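Local structure of putative Nitroreductase (Anabaena variabilis ATCC 29413, 3EO7) at residues A385-C396 and Q408-L418. The protein binds flavin mononucleotide and, as a member of the nitroreductase family, is probably an FMN-dependent oxidoreductase. Numbering follows the deposited sequence.
With ACT (acetate ion), chain O; PGR (R-1,2-propanediol), chain S; ACT (acetate ion), chain P.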
ATOM      1  N   ALA A 385      16.062  10.837   6.064  1.00 14.59           N
ATOM      2  CA  ALA A 385      17.431  10.778   6.558  1.00 15.56           C
ATOM      3  C   ALA A 385      18.319  10.610   5.324  1.00 17.77           C
ATOM      4  O   ALA A 385      18.207   9.625   4.583  1.00 19.38           O
ATOM      5  CB  ALA A 385      17.636   9.619   7.544  1.00 13.42           C
ATOM      6  N   VAL A 386      19.218  11.563   5.110  1.00 16.40           N
ATOM      7  CA  VAL A 386      20.124  11.544   3.971  1.00 15.38           C
ATOM      8  C   VAL A 386      21.528  11.230   4.453  1.00 14.95           C
ATOM      9  O   VAL A 386      22.060  11.948   5.304  1.00 16.28           O
ATOM     10  CB  VAL A 386      20.097  12.931   3.259  1.00 17.10           C
ATOM     11  CG1 VAL A 386      21.161  13.042   2.197  1.00 16.11           C
ATOM     12  CG2 VAL A 386      18.649  13.231   2.708  1.00 17.03           C
ATOM     13  N   CYS A 387      22.124  10.154   3.933  1.00 15.04           N
ATOM     14  CA  CYS A 387      23.484   9.787   4.275  1.00 16.59           C
ATOM     15  C   CYS A 387      24.432   9.860   3.112  1.00 16.53           C
ATOM     16  O   CYS A 387      25.616  10.070   3.324  1.00 17.13           O
ATOM     17  CB  CYS A 387      23.540   8.374   4.835  1.00 16.99           C
ATOM     18  SG  CYS A 387      22.581   8.248   6.368  1.00 21.27           S
ATOM     19  N   GLY A 388      23.925   9.665   1.901  1.00 17.81           N
ATOM     20  CA  GLY A 388      24.750   9.671   0.701  1.00 16.74           C
ATOM     21  C   GLY A 388      24.054  10.166  -0.535  1.00 14.64           C
ATOM     22  O   GLY A 388      23.781   9.399  -1.438  1.00 18.24           O
ATOM     23  N   VAL A 389      23.745  11.456  -0.582  1.00 16.37           N
ATOM     24  CA  VAL A 389      23.123  12.065  -1.740  1.00 15.67           C
ATOM     25  C   VAL A 389      24.053  13.175  -2.149  1.00 18.95           C
ATOM     26  O   VAL A 389      24.277  14.135  -1.391  1.00 18.77           O
ATOM     27  CB  VAL A 389      21.688  12.557  -1.480  1.00 14.91           C
ATOM     28  CG1 VAL A 389      21.155  13.316  -2.727  1.00 16.85           C
ATOM     29  CG2 VAL A 389      20.791  11.387  -1.096  1.00 15.89           C
ATOM     30  N   GLN A 390      24.681  13.049  -3.315  0.50 19.32           N
ATOM     31  CA  GLN A 390      25.637  14.087  -3.680  0.50 20.60           C
ATOM     32  C   GLN A 390      24.910  15.409  -3.828  0.50 21.01           C
ATOM     33  O   GLN A 390      23.792  15.486  -4.326  0.50 21.28           O
ATOM     34  CB  GLN A 390      26.485  13.769  -4.907  0.50 23.08           C
ATOM     35  CG  GLN A 390      25.752  13.668  -6.187  0.50 27.74           C
ATOM     36  CD  GLN A 390      26.637  14.030  -7.374  0.50 25.78           C
ATOM     37  OE1 GLN A 390      27.868  13.937  -7.307  0.50 32.14           O
ATOM     38  NE2 GLN A 390      26.008  14.448  -8.457  0.50 14.66           N
ATOM     39  N   GLY A 391      25.553  16.440  -3.316  1.00 22.62           N
ATOM     40  CA  GLY A 391      25.010  17.777  -3.311  1.00 25.93           C
ATOM     41  C   GLY A 391      24.075  18.085  -2.173  1.00 26.67           C
ATOM     42  O   GLY A 391      23.531  19.200  -2.107  1.00 26.30           O
ATOM     43  N   LEU A 392      23.861  17.127  -1.274  1.00 21.32           N
ATOM     44  CA  LEU A 392      23.016  17.355  -0.128  1.00 19.19           C
ATOM     45  C   LEU A 392      23.807  16.977   1.129  1.00 19.18           C
ATOM     46  O   LEU A 392      24.402  15.890   1.198  1.00 20.36           O
ATOM     47  CB  LEU A 392      21.742  16.499  -0.252  1.00 20.32           C
ATOM     48  CG  LEU A 392      20.460  16.853   0.450  1.00 30.66           C
ATOM     49  CD1 LEU A 392      20.067  18.298   0.118  1.00 23.82           C
ATOM     50  CD2 LEU A 392      19.371  15.862   0.028  1.00 20.87           C
ATOM     51  N   GLU A 393      23.853  17.877   2.113  1.00 14.85           N
ATOM     52  CA  GLU A 393      24.492  17.553   3.377  1.00 16.05           C
ATOM     53  C   GLU A 393      23.793  16.348   4.046  1.00 14.04           C
ATOM     54  O   GLU A 393      22.562  16.258   4.063  1.00 14.73           O
ATOM     55  CB  GLU A 393      24.432  18.747   4.326  1.00 13.42           C
ATOM     56  CG  GLU A 393      25.300  19.897   3.895  1.00 16.08           C
ATOM     57  CD  GLU A 393      25.233  21.062   4.838  1.00 19.46           C
ATOM     58  OE1 GLU A 393      24.406  21.039   5.777  1.00 14.50           O
ATOM     59  OE2 GLU A 393      26.006  22.019   4.640  1.00 19.21           O
ATOM     60  N   ALA A 394      24.585  15.479   4.676  1.00 15.65           N
ATOM     61  CA  ALA A 394      24.019  14.366   5.419  1.00 15.15           C
ATOM     62  C   ALA A 394      23.315  14.915   6.655  1.00 14.35           C
ATOM     63  O   ALA A 394      23.843  15.789   7.368  1.00 16.32           O
ATOM     64  CB  ALA A 394      25.118  13.362   5.827  1.00 16.28           C
ATOM     65  N   GLY A 395      22.103  14.423   6.868  1.00 14.41           N
ATOM     66  CA  GLY A 395      21.298  14.816   8.018  1.00 15.45           C
ATOM     67  C   GLY A 395      19.871  14.363   7.847  1.00 16.19           C
ATOM     68  O   GLY A 395      19.582  13.420   7.125  1.00 16.27           O
ATOM     69  N   CYS A 396      18.972  15.059   8.526  1.00 14.38           N
ATOM     70  CA  CYS A 396      17.565  14.755   8.469  1.00 15.49           C
ATOM     71  C   CYS A 396      16.843  15.971   7.950  1.00 15.99           C
ATOM     72  O   CYS A 396      17.109  17.102   8.375  1.00 14.73           O
ATOM     73  CB  CYS A 396      17.013  14.370   9.822  1.00 14.28           C
ATOM     74  SG  CYS A 396      15.259  13.839   9.667  1.00 20.20           S
ATOM     75  N   GLN A 408      16.085  21.280   6.408  1.00 15.33           N
ATOM     76  CA  GLN A 408      17.075  20.554   7.243  1.00 13.37           C
ATOM     77  C   GLN A 408      16.784  20.768   8.717  1.00 14.11           C
ATOM     78  O   GLN A 408      16.762  21.899   9.195  1.00 14.58           O
ATOM     79  CB  GLN A 408      18.494  21.012   6.943  1.00 15.21           C
ATOM     80  CG  GLN A 408      19.585  20.146   7.547  1.00 15.57           C
ATOM     81  CD  GLN A 408      20.941  20.703   7.271  1.00 16.11           C
ATOM     82  OE1 GLN A 408      21.390  21.637   7.949  1.00 17.77           O
ATOM     83  NE2 GLN A 408      21.632  20.129   6.283  1.00 15.57           N
ATOM     84  N   ILE A 409      16.540  19.672   9.412  1.00 13.75           N
ATOM     85  CA  ILE A 409      16.242  19.715  10.843  1.00 14.89           C
ATOM     86  C   ILE A 409      17.379  19.148  11.695  1.00 15.49           C
ATOM     87  O   ILE A 409      17.416  19.417  12.873  1.00 13.19           O
ATOM     88  CB  ILE A 409      14.879  19.148  11.184  1.00 15.80           C
ATOM     89  CG1 ILE A 409      14.789  17.650  10.915  1.00 14.37           C
ATOM     90  CG2 ILE A 409      13.760  19.990  10.468  1.00 14.60           C
ATOM     91  CD1 ILE A 409      13.401  17.049  11.342  1.00 15.95           C
ATOM     92  N   ARG A 410      18.286  18.363  11.099  1.00 14.40           N
ATOM     93  CA  ARG A 410      19.478  17.898  11.789  1.00 14.38           C
ATOM     94  C   ARG A 410      20.608  17.742  10.758  1.00 13.03           C
ATOM     95  O   ARG A 410      20.359  17.382   9.597  1.00 15.12           O
ATOM     96  CB  ARG A 410      19.301  16.568  12.504  1.00 15.27           C
ATOM     97  CG  ARG A 410      18.341  16.524  13.666  1.00 15.64           C
ATOM     98  CD  ARG A 410      18.747  17.347  14.874  1.00 15.49           C
ATOM     99  NE  ARG A 410      17.799  17.156  15.984  1.00 19.98           N
ATOM    100  CZ  ARG A 410      16.626  17.783  16.086  1.00 17.40           C
ATOM    101  NH1 ARG A 410      16.222  18.675  15.187  1.00 14.76           N
ATOM    102  NH2 ARG A 410      15.841  17.525  17.119  1.00 19.86           N
ATOM    103  N   PHE A 411      21.823  17.978  11.236  1.00 14.62           N
ATOM    104  CA  PHE A 411      23.039  17.864  10.465  1.00 12.86           C
ATOM    105  C   PHE A 411      23.911  16.818  11.159  1.00 15.91           C
ATOM    106  O   PHE A 411      24.473  17.076  12.233  1.00 13.69           O
ATOM    107  CB  PHE A 411      23.752  19.206  10.357  1.00 14.92           C
ATOM    108  CG  PHE A 411      25.088  19.133   9.702  1.00 13.27           C
ATOM    109  CD1 PHE A 411      25.186  18.726   8.378  1.00 17.45           C
ATOM    110  CD2 PHE A 411      26.262  19.429  10.398  1.00 15.97           C
ATOM    111  CE1 PHE A 411      26.391  18.643   7.771  1.00 14.33           C
ATOM    112  CE2 PHE A 411      27.480  19.347   9.774  1.00 19.20           C
ATOM    113  CZ  PHE A 411      27.549  18.967   8.468  1.00 15.95           C
ATOM    114  N   LYS A 412      24.026  15.661  10.529  1.00 15.79           N
ATOM    115  CA  LYS A 412      24.747  14.524  11.099  1.00 17.73           C
ATOM    116  C   LYS A 412      24.783  13.360  10.112  1.00 16.86           C
ATOM    117  O   LYS A 412      23.901  13.225   9.286  1.00 13.54           O
ATOM    118  CB  LYS A 412      23.988  13.988  12.332  1.00 18.74           C
ATOM    119  CG  LYS A 412      24.838  13.024  13.175  1.00 21.46           C
ATOM    120  CD  LYS A 412      24.076  12.415  14.313  1.00 24.55           C
ATOM    121  CE  LYS A 412      25.058  11.612  15.195  1.00 32.48           C
ATOM    122  NZ  LYS A 412      24.410  11.049  16.356  1.00 23.48           N
ATOM    123  N   ASN A 413      25.819  12.525  10.221  1.00 16.43           N
ATOM    124  CA  ASN A 413      25.890  11.259   9.479  1.00 17.52           C
ATOM    125  C   ASN A 413      25.148  10.229  10.342  1.00 17.17           C
ATOM    126  O   ASN A 413      25.602   9.895  11.445  1.00 16.32           O
ATOM    127  CB  ASN A 413      27.361  10.846   9.299  1.00 21.50           C
ATOM    128  CG  ASN A 413      27.499   9.516   8.585  1.00 26.56           C
ATOM    129  OD1 ASN A 413      26.752   8.598   8.841  1.00 21.87           O
ATOM    130  ND2 ASN A 413      28.489   9.400   7.714  1.00 41.61           N
ATOM    131  N   PHE A 414      24.017   9.745   9.852  1.00 17.38           N
ATOM    132  CA  PHE A 414      23.137   8.861  10.605  1.00 15.97           C
ATOM    133  C   PHE A 414      23.258   7.352  10.281  1.00 16.09           C
ATOM    134  O   PHE A 414      22.412   6.568  10.728  1.00 15.59           O
ATOM    135  CB  PHE A 414      21.679   9.284  10.385  1.00 19.33           C
ATOM    136  CG  PHE A 414      21.279  10.537  11.133  1.00 16.67           C
ATOM    137  CD1 PHE A 414      21.266  10.544  12.523  1.00 20.58           C
ATOM    138  CD2 PHE A 414      20.841  11.657  10.462  1.00 16.90           C
ATOM    139  CE1 PHE A 414      20.857  11.658  13.224  1.00 23.39           C
ATOM    140  CE2 PHE A 414      20.445  12.792  11.151  1.00 15.77           C
ATOM    141  CZ  PHE A 414      20.436  12.799  12.519  1.00 18.89           C
ATOM    142  N   ARG A 415      24.287   6.957   9.532  1.00 16.51           N
ATOM    143  CA  ARG A 415      24.391   5.547   9.093  1.00 16.44           C
ATOM    144  C   ARG A 415      24.329   4.564  10.239  1.00 15.73           C
ATOM    145  O   ARG A 415      23.573   3.572  10.180  1.00 15.83           O
ATOM    146  CB  ARG A 415      25.657   5.319   8.288  1.00 16.98           C
ATOM    147  CG  ARG A 415      25.649   5.985   6.917  1.00 17.45           C
ATOM    148  CD  ARG A 415      26.827   5.542   6.075  1.00 20.30           C
ATOM    149  NE  ARG A 415      26.834   6.300   4.825  1.00 19.69           N
ATOM    150  CZ  ARG A 415      26.034   6.037   3.801  1.00 19.08           C
ATOM    151  NH1 ARG A 415      25.170   5.023   3.845  1.00 19.18           N
ATOM    152  NH2 ARG A 415      26.105   6.792   2.708  1.00 20.63           N
ATOM    153  N   ARG A 416      25.128   4.807  11.278  1.00 16.83           N
ATOM    154  CA  ARG A 416      25.180   3.886  12.433  1.00 18.69           C
ATOM    155  C   ARG A 416      23.838   3.788  13.124  1.00 18.54           C
ATOM    156  O   ARG A 416      23.363   2.706  13.473  1.00 17.35           O
ATOM    157  CB  ARG A 416      26.251   4.361  13.421  1.00 18.68           C
ATOM    158  CG  ARG A 416      26.513   3.432  14.568  1.00 29.11           C
ATOM    159  CD  ARG A 416      27.527   4.038  15.573  1.00 35.87           C
ATOM    160  NE  ARG A 416      27.073   5.365  16.024  1.00 57.17           N
ATOM    161  CZ  ARG A 416      26.140   5.604  16.956  1.00 59.65           C
ATOM    162  NH1 ARG A 416      25.515   4.614  17.586  1.00 66.22           N
ATOM    163  NH2 ARG A 416      25.824   6.863  17.249  1.00 63.12           N
ATOM    164  N   GLU A 417      23.219   4.948  13.287  0.50 15.56           N
ATOM    165  CA  GLU A 417      21.924   5.055  13.895  0.50 16.14           C
ATOM    166  C   GLU A 417      20.853   4.326  13.109  0.50 15.57           C
ATOM    167  O   GLU A 417      20.082   3.572  13.678  0.50 15.00           O
ATOM    168  CB  GLU A 417      21.523   6.520  14.033  0.50 17.54           C
ATOM    169  CG  GLU A 417      22.344   7.306  15.049  0.50 19.50           C
ATOM    170  CD  GLU A 417      23.739   7.802  14.618  0.50 15.30           C
ATOM    171  OE1 GLU A 417      24.289   7.581  13.499  0.50  7.69           O
ATOM    172  OE2 GLU A 417      24.324   8.446  15.509  0.50 30.43           O
ATOM    173  N   LEU A 418      20.829   4.542  11.799  1.00 15.72           N
ATOM    174  CA  LEU A 418      19.813   3.939  10.924  1.00 15.19           C
ATOM    175  C   LEU A 418      19.973   2.418  10.899  1.00 14.88           C
ATOM    176  O   LEU A 418      19.009   1.672  10.861  1.00 16.57           O
ATOM    177  CB  LEU A 418      19.910   4.532   9.530  1.00 16.18           C
ATOM    178  CG  LEU A 418      19.447   5.999   9.361  1.00 16.61           C
ATOM    179  CD1 LEU A 418      20.020   6.549   8.057  1.00 14.98           C
ATOM    180  CD2 LEU A 418      17.898   6.100   9.473  1.00 19.16           C
TER
HETATM  181  C   ACT O 713      22.796  21.043   0.860  1.00 40.46           C
HETATM  182  O   ACT O 713      23.896  20.496   0.628  1.00 41.72           O
HETATM  183  OXT ACT O 713      22.359  21.750  -0.093  1.00 41.09           O
HETATM  184  CH3 ACT O 713      22.090  20.819   2.174  1.00 33.06           C
HETATM  185  C1  PGR S 717      18.963  24.365  10.385  1.00 16.30           C
HETATM  186  C2  PGR S 717      20.078  23.463  10.937  1.00 16.55           C
HETATM  187  C3  PGR S 717      19.503  22.100  11.350  1.00 17.05           C
HETATM  188  O1  PGR S 717      18.479  23.939   9.111  1.00 16.51           O
HETATM  189  O2  PGR S 717      21.215  23.319  10.072  1.00 18.25           O
HETATM  190  C   ACT P 714      12.426  18.904  16.730  1.00 41.78           C
HETATM  191  O   ACT P 714      12.799  19.081  15.515  1.00 38.32           O
HETATM  192  OXT ACT P 714      13.302  18.856  17.646  1.00 38.86           O
HETATM  193  CH3 ACT P 714      11.000  18.724  17.147  1.00 42.98           C
HETATM  194  O   HOH W   1      22.984  11.232   7.808  1.00 19.84           O
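CD1 of L418 reaches SG of C387 at 3.5 Å, and both branches of L418 touch the methyl of A385, a small apolar centre that fastens the first turn of a helix to a strand. C387 carries SG anti to its carbonyl carbon (chi1 -62°), which sends the sulfur to L418 and leaves CB over the centre of one face of the R415 guanidinium, 3.6 Å from CZ. F414, the N-cap residue of helix 415-421, turns its ring edge to G395 and C396, its CE2 3.7 Å from G395 C, while K412 CB lies over one face. Water 1 donates to V386 O and K412 O and accepts from F414 N, tying loop to strand. Beyond it, G395–F411 is a non-hydrogen-bonded antiparallel pair and C396–R410 a hydrogen-bonded one, and a classic beta bulge lets C396 O accept from both I409 N (2.8 Å) and R410 N. At the rim, Q408 NE2 donates almost straight (175°), in its amide plane, to OE1 of E393, 3.0 Å away, on the anti side but tilted from the carboxylate plane; NE2 is also hydrogen-bonded to Y397 OH. A leucine in place of Q408 would probably leave the E393 carboxylate without this amide donor and freer to turn. The contact thus pairs hairpin strands 395-400 and 405-411, the former also antiparallel to strand 381-390, and lays helix 415-421 against 381-390; helix 486-493 packs on C396 and F414, NH1 of R415 is hydrogen-bonded to R429 O, and strand 433-439 backs A385 and L418.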